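Local coordinates for protein cystathionine beta-lyases/cystathionine gamma-synthases (Corynebacterium glutamicum, PDB 5X5H) that probably makes L,L-cystathionine from O-succinyl-L-homoserine and L-cysteine with the help of pyridoxal 5'-phosphate, a step of methionine biosynthesis, at residues Arg77-Gly82 with Glu226-Met231; Thr86-Arg91 with Gly233-Ile238. All coordinates share one frame; numbering follows the deposited sequence.

Contact 1 (Arg77-Gly82 with Glu226-Met231); sequences RAFSSG and EELLFM. With PLP (pyridoxal-5'-phosphate), chain B.
Arg77 lays its side chain across Leu228 and Leu229 of helix 222-235, touching the first with its aliphatic stem and the second with its flat end. CG of Arg77 rests 3.8 Å from CB of Leu228. A bend at the second torsion (chi2 -74°) is followed by an extended run that carries the guanidinium over Leu229, where NH1 of Arg77 meets CD1 of Leu229 at 3.6 Å and one face of the group is covered, off-centre, by CB of Leu229. Beyond this apolar bed, NH2 of Arg77 forms a salt bridge with Asp225, which helps fix the rotation of the guanidinium. CZ of Phe79 touches CD2 of Leu228 at 4.1 Å, the two side chains crossing at about a right angle. Strand 75-79, at the edge of the seven-stranded sheet of the PLP-binding domain, thus packs against a helix, the axes of strand 77-79 and helix 226-231 lying at 33°. The chain then turns into helix 82-93, whose N terminus faces the cofactor phosphate. Gly82 N donates to O2P of PLP at 2.9 Å (N-H...O 153°), while Ser81, the N-cap of that helix, accepts a hydrogen bond from Ala84 N at OG, which also bonds to Gly236 O of the second subunit.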
loop_
_atom_site.group_PDB
_atom_site.type_symbol
_atom_site.label_atom_id
_atom_site.label_comp_id
_atom_site.label_asym_id
_atom_site.label_seq_id
_atom_site.Cartn_x
_atom_site.Cartn_y
_atom_site.Cartn_z
ATOM N N ARG A 77 19.308 12.495 1.496
ATOM C CA ARG A 77 19.172 11.101 1.842
ATOM C C ARG A 77 18.090 10.917 2.875
ATOM O O ARG A 77 18.009 11.738 3.831
ATOM C CB ARG A 77 20.447 10.469 2.348
ATOM C CG ARG A 77 21.682 10.561 1.378
ATOM C CD ARG A 77 21.542 9.599 0.215
ATOM N NE ARG A 77 22.628 9.847 -0.743
ATOM C CZ ARG A 77 22.775 9.259 -1.916
ATOM N NH1 ARG A 77 21.956 8.320 -2.271
ATOM N NH2 ARG A 77 23.766 9.624 -2.708
ATOM N N ALA A 78 17.238 9.899 2.699
ATOM C CA ALA A 78 16.077 9.625 3.514
ATOM C C ALA A 78 16.286 8.506 4.445
ATOM O O ALA A 78 17.037 7.553 4.273
ATOM C CB ALA A 78 14.875 9.351 2.657
ATOM N N PHE A 79 15.559 8.594 5.575
ATOM C CA PHE A 79 15.661 7.717 6.698
ATOM C C PHE A 79 14.259 7.348 7.254
ATOM O O PHE A 79 13.295 8.051 6.966
ATOM C CB PHE A 79 16.529 8.327 7.822
ATOM C CG PHE A 79 17.943 8.612 7.341
ATOM C CD1 PHE A 79 18.861 7.621 7.258
ATOM C CD2 PHE A 79 18.263 9.852 6.782
ATOM C CE1 PHE A 79 20.158 7.835 6.770
ATOM C CE2 PHE A 79 19.509 10.128 6.305
ATOM C CZ PHE A 79 20.433 9.104 6.250
ATOM N N SER A 80 14.231 6.332 8.136
ATOM C CA SER A 80 12.995 5.812 8.642
ATOM C C SER A 80 12.219 6.825 9.525
ATOM O O SER A 80 11.021 6.602 9.754
ATOM C CB SER A 80 13.268 4.633 9.604
ATOM O OG SER A 80 14.094 3.716 9.056
ATOM N N SER A 81 12.895 7.831 10.104
ATOM C CA SER A 81 12.237 8.806 10.992
ATOM C C SER A 81 13.169 9.983 11.052
ATOM O O SER A 81 14.351 9.940 10.735
ATOM C CB SER A 81 11.901 8.210 12.370
ATOM O OG SER A 81 13.177 7.946 13.044
ATOM N N GLY A 82 12.620 11.094 11.531
ATOM C CA GLY A 82 13.420 12.285 11.891
ATOM C C GLY A 82 14.485 11.948 12.927
ATOM O O GLY A 82 15.676 12.362 12.786
ATOM N N GLU A 226 28.282 11.328 0.642
ATOM C CA GLU A 226 28.865 9.982 0.630
ATOM C C GLU A 226 28.749 9.304 1.995
ATOM O O GLU A 226 28.495 8.103 2.061
ATOM C CB GLU A 226 30.382 10.060 0.226
ATOM C CG GLU A 226 30.592 10.355 -1.231
ATOM C CD GLU A 226 32.053 10.786 -1.513
ATOM O OE1 GLU A 226 32.930 10.941 -0.601
ATOM O OE2 GLU A 226 32.239 11.162 -2.685
ATOM N N GLU A 227 29.008 10.007 3.097
ATOM C CA GLU A 227 28.927 9.417 4.435
ATOM C C GLU A 227 27.428 9.119 4.755
ATOM O O GLU A 227 27.181 8.072 5.356
ATOM C CB GLU A 227 29.492 10.365 5.490
ATOM C CG GLU A 227 31.016 10.617 5.370
ATOM C CD GLU A 227 31.720 9.272 5.241
ATOM O OE1 GLU A 227 31.538 8.385 6.129
ATOM O OE2 GLU A 227 32.325 9.014 4.157
ATOM N N LEU A 228 26.508 9.975 4.363
ATOM C CA LEU A 228 25.014 9.689 4.601
ATOM C C LEU A 228 24.649 8.435 3.860
ATOM O O LEU A 228 23.944 7.594 4.401
ATOM C CB LEU A 228 24.198 10.885 4.160
ATOM C CG LEU A 228 24.283 12.115 5.093
ATOM C CD1 LEU A 228 23.790 13.337 4.365
ATOM C CD2 LEU A 228 23.470 11.868 6.357
ATOM N N LEU A 229 25.100 8.284 2.609
ATOM C CA LEU A 229 24.833 7.044 1.867
ATOM C C LEU A 229 25.441 5.829 2.489
ATOM O O LEU A 229 24.803 4.788 2.604
ATOM C CB LEU A 229 25.313 7.242 0.412
ATOM C CG LEU A 229 25.186 5.989 -0.479
ATOM C CD1 LEU A 229 23.756 5.598 -0.644
ATOM C CD2 LEU A 229 25.802 6.302 -1.843
ATOM N N PHE A 230 26.715 5.937 2.953
ATOM C CA PHE A 230 27.404 4.871 3.597
ATOM C C PHE A 230 26.618 4.445 4.798
ATOM O O PHE A 230 26.386 3.250 5.042
ATOM C CB PHE A 230 28.814 5.298 4.016
ATOM C CG PHE A 230 29.510 4.288 4.872
ATOM C CD1 PHE A 230 30.107 3.202 4.251
ATOM C CD2 PHE A 230 29.421 4.294 6.270
ATOM C CE1 PHE A 230 30.702 2.198 5.029
ATOM C CE2 PHE A 230 30.011 3.277 7.025
ATOM C CZ PHE A 230 30.610 2.244 6.398
ATOM N N MET A 231 26.128 5.397 5.590
ATOM C CA MET A 231 25.423 5.031 6.785
ATOM C C MET A 231 23.982 4.532 6.536
ATOM O O MET A 231 23.475 3.653 7.258
ATOM C CB MET A 231 25.378 6.244 7.777
ATOM C CG MET A 231 26.706 6.644 8.248
ATOM S SD MET A 231 27.589 5.504 9.323
ATOM C CE MET A 231 27.030 6.109 10.914
HETATM N N1 PLP B . 12.553 17.544 15.084
HETATM C C2 PLP B . 11.443 18.209 15.318
HETATM C C2A PLP B . 11.532 19.698 15.299
HETATM C C3 PLP B . 10.261 17.551 15.389
HETATM O O3 PLP B . 9.064 18.196 15.601
HETATM C C4 PLP B . 10.192 16.149 15.306
HETATM C C4A PLP B . 8.892 15.463 15.412
HETATM C C5 PLP B . 11.408 15.430 15.224
HETATM C C6 PLP B . 12.556 16.193 15.098
HETATM C C5A PLP B . 11.502 13.905 15.250
HETATM O O4P PLP B . 11.000 13.314 14.004
HETATM P P PLP B . 10.312 11.887 14.017
HETATM O O1P PLP B . 9.127 11.962 14.960
HETATM O O2P PLP B . 9.985 11.763 12.542
HETATM O O3P PLP B . 11.363 10.863 14.452
#

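Contact 2 (Thr86-Arg91 with Gly233-Ile238); sequences TDILFR and GGIGPI
Helix 82-93, whose N-terminal turn binds the PLP phosphate, packs here against the end of helix 222-235 and the loop after it, beside the interface with a second subunit. Ile88 and Ile235 run past each other in opposite directions, CD1 of Ile88 lying 3.9 Å from CG1 of Ile235. Pro237 meets Ile88 tip to tip, CG of Pro237 3.9 Å from CG1 of Ile88. Between Ile235 and Pro237 the chain leaves the helix at Gly236, where phi is +79°, and Pro237 then sits at the centre of an inverse gamma turn, with its ring directed toward helix 82-93. Arg91 comes to Ile235 from the opposite direction. Bent at its third torsion (chi3 86°), it brings NH1 to 3.7 Å from CG2 of Ile235, while CD1 of Ile235 lies over one face of the guanidinium, 3.9 Å from NH2 of Arg91. One turn back on the same helix, Asp87 accepts a hydrogen bond from NH1 of Arg91 on the syn side of OD2, at 3.2 Å and tilted 23° out of the carboxylate plane, as part of a salt bridge. NH2 of Arg91 pairs with Asp87 of the second subunit, and the reciprocal pair forms as well. Two aspartates therefore probably offset the charge of two closely spaced arginines, allowing these buried guanidinium groups to lie against hydrocarbon at the subunit interface.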
loop_
_atom_site.group_PDB
_atom_site.type_symbol
_atom_site.label_atom_id
_atom_site.label_comp_id
_atom_site.label_asym_id
_atom_site.label_seq_id
_atom_site.Cartn_x
_atom_site.Cartn_y
_atom_site.Cartn_z
ATOM N N THR A 86 18.563 12.125 12.550
ATOM C CA THR A 86 19.368 12.905 13.541
ATOM C C THR A 86 20.482 11.989 14.042
ATOM O O THR A 86 21.653 12.416 14.112
ATOM C CB THR A 86 18.471 13.368 14.689
ATOM O OG1 THR A 86 17.447 14.274 14.177
ATOM C CG2 THR A 86 19.235 14.114 15.776
ATOM N N ASP A 87 20.179 10.772 14.413
ATOM C CA ASP A 87 21.178 9.858 14.909
ATOM C C ASP A 87 22.291 9.613 13.917
ATOM O O ASP A 87 23.484 9.644 14.249
ATOM C CB ASP A 87 20.473 8.567 15.267
ATOM C CG ASP A 87 21.407 7.517 15.774
ATOM O OD1 ASP A 87 21.943 7.721 16.913
ATOM O OD2 ASP A 87 21.613 6.403 15.149
ATOM N N ILE A 88 21.945 9.397 12.669
ATOM C CA ILE A 88 22.955 9.206 11.612
ATOM C C ILE A 88 23.783 10.448 11.455
ATOM O O ILE A 88 25.038 10.331 11.371
ATOM C CB ILE A 88 22.275 8.860 10.260
ATOM C CG1 ILE A 88 21.614 7.478 10.288
ATOM C CG2 ILE A 88 23.314 8.896 9.138
ATOM C CD1 ILE A 88 22.503 6.316 10.633
ATOM N N LEU A 89 23.201 11.650 11.424
ATOM C CA LEU A 89 24.000 12.842 11.240
ATOM C C LEU A 89 24.926 13.012 12.427
ATOM O O LEU A 89 26.140 13.334 12.278
ATOM C CB LEU A 89 23.085 14.077 11.002
ATOM C CG LEU A 89 23.433 15.323 10.292
ATOM C CD1 LEU A 89 24.324 15.128 9.108
ATOM C CD2 LEU A 89 22.126 16.077 10.162
ATOM N N PHE A 90 24.502 12.739 13.645
ATOM C CA PHE A 90 25.306 12.799 14.832
ATOM C C PHE A 90 26.526 11.866 14.664
ATOM O O PHE A 90 27.677 12.182 15.052
ATOM C CB PHE A 90 24.618 12.440 16.151
ATOM C CG PHE A 90 23.670 13.453 16.722
ATOM C CD1 PHE A 90 23.471 14.719 16.226
ATOM C CD2 PHE A 90 22.889 13.054 17.758
ATOM C CE1 PHE A 90 22.525 15.610 16.823
ATOM C CE2 PHE A 90 21.979 13.929 18.350
ATOM C CZ PHE A 90 21.849 15.175 17.881
ATOM N N ARG A 91 26.304 10.632 14.186
ATOM C CA ARG A 91 27.348 9.626 14.090
ATOM C C ARG A 91 28.323 9.956 13.044
ATOM O O ARG A 91 29.443 9.420 13.149
ATOM C CB ARG A 91 26.681 8.226 13.927
ATOM C CG ARG A 91 25.991 7.858 15.216
ATOM C CD ARG A 91 24.995 6.756 14.910
ATOM N NE ARG A 91 25.692 5.506 14.969
ATOM C CZ ARG A 91 25.142 4.320 14.765
ATOM N NH1 ARG A 91 23.872 4.241 14.475
ATOM N NH2 ARG A 91 25.854 3.251 15.032
ATOM N N GLY A 233 23.036 2.682 4.088
ATOM C CA GLY A 233 23.202 1.308 3.719
ATOM C C GLY A 233 23.842 0.504 4.830
ATOM O O GLY A 233 23.551 -0.681 5.114
ATOM N N GLY A 234 24.746 1.052 5.621
ATOM C CA GLY A 234 25.528 0.281 6.540
ATOM C C GLY A 234 24.891 0.138 7.906
ATOM O O GLY A 234 25.109 -0.881 8.620
ATOM N N ILE A 235 24.142 1.148 8.360
ATOM C CA ILE A 235 23.350 1.036 9.588
ATOM C C ILE A 235 21.899 0.615 9.187
ATOM O O ILE A 235 21.227 -0.098 9.915
ATOM C CB ILE A 235 23.298 2.345 10.361
ATOM C CG1 ILE A 235 24.626 3.093 10.574
ATOM C CG2 ILE A 235 22.489 2.277 11.664
ATOM C CD1 ILE A 235 25.683 2.316 11.248
ATOM N N GLY A 236 21.364 1.027 8.041
ATOM C CA GLY A 236 20.105 0.579 7.554
ATOM C C GLY A 236 18.833 1.176 8.132
ATOM O O GLY A 236 17.806 0.512 7.988
ATOM N N PRO A 237 18.731 2.405 8.608
ATOM C CA PRO A 237 17.438 3.000 8.983
ATOM C C PRO A 237 16.785 3.581 7.762
ATOM O O PRO A 237 16.650 4.853 7.673
ATOM C CB PRO A 237 17.830 3.994 10.027
ATOM C CG PRO A 237 19.105 4.511 9.618
ATOM C CD PRO A 237 19.814 3.340 8.982
ATOM N N ILE A 238 16.430 2.730 6.849
ATOM C CA ILE A 238 15.929 3.194 5.563
ATOM C C ILE A 238 14.396 3.178 5.537
ATOM O O ILE A 238 13.720 2.333 6.180
ATOM C CB ILE A 238 16.397 2.344 4.411
ATOM C CG1 ILE A 238 16.006 0.837 4.509
ATOM C CG2 ILE A 238 17.929 2.469 4.308
ATOM C CD1 ILE A 238 15.685 0.401 3.105
#

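In the fold
From the N terminus, strand 75-79 leads through Ser80 and Ser81 into helix 82-93, and some 140 residues later the chain returns as helix 222-235 and its following loop. Contact 1 closes a loop of 143 residues, and contact 2 one of 141. Their segments alternate along the chain, so the two loops cross rather than nest. Both contacts use helix 222-235, first midway along it and then at its C-terminal end, tying it to the sheet edge and to the phosphate-binding helix. Their centres are 5 Å apart: Ser80 N probably bonds to Pro237 O at 2.9 Å, and Met231 packs on Ile88. Both contacts also touch the second subunit.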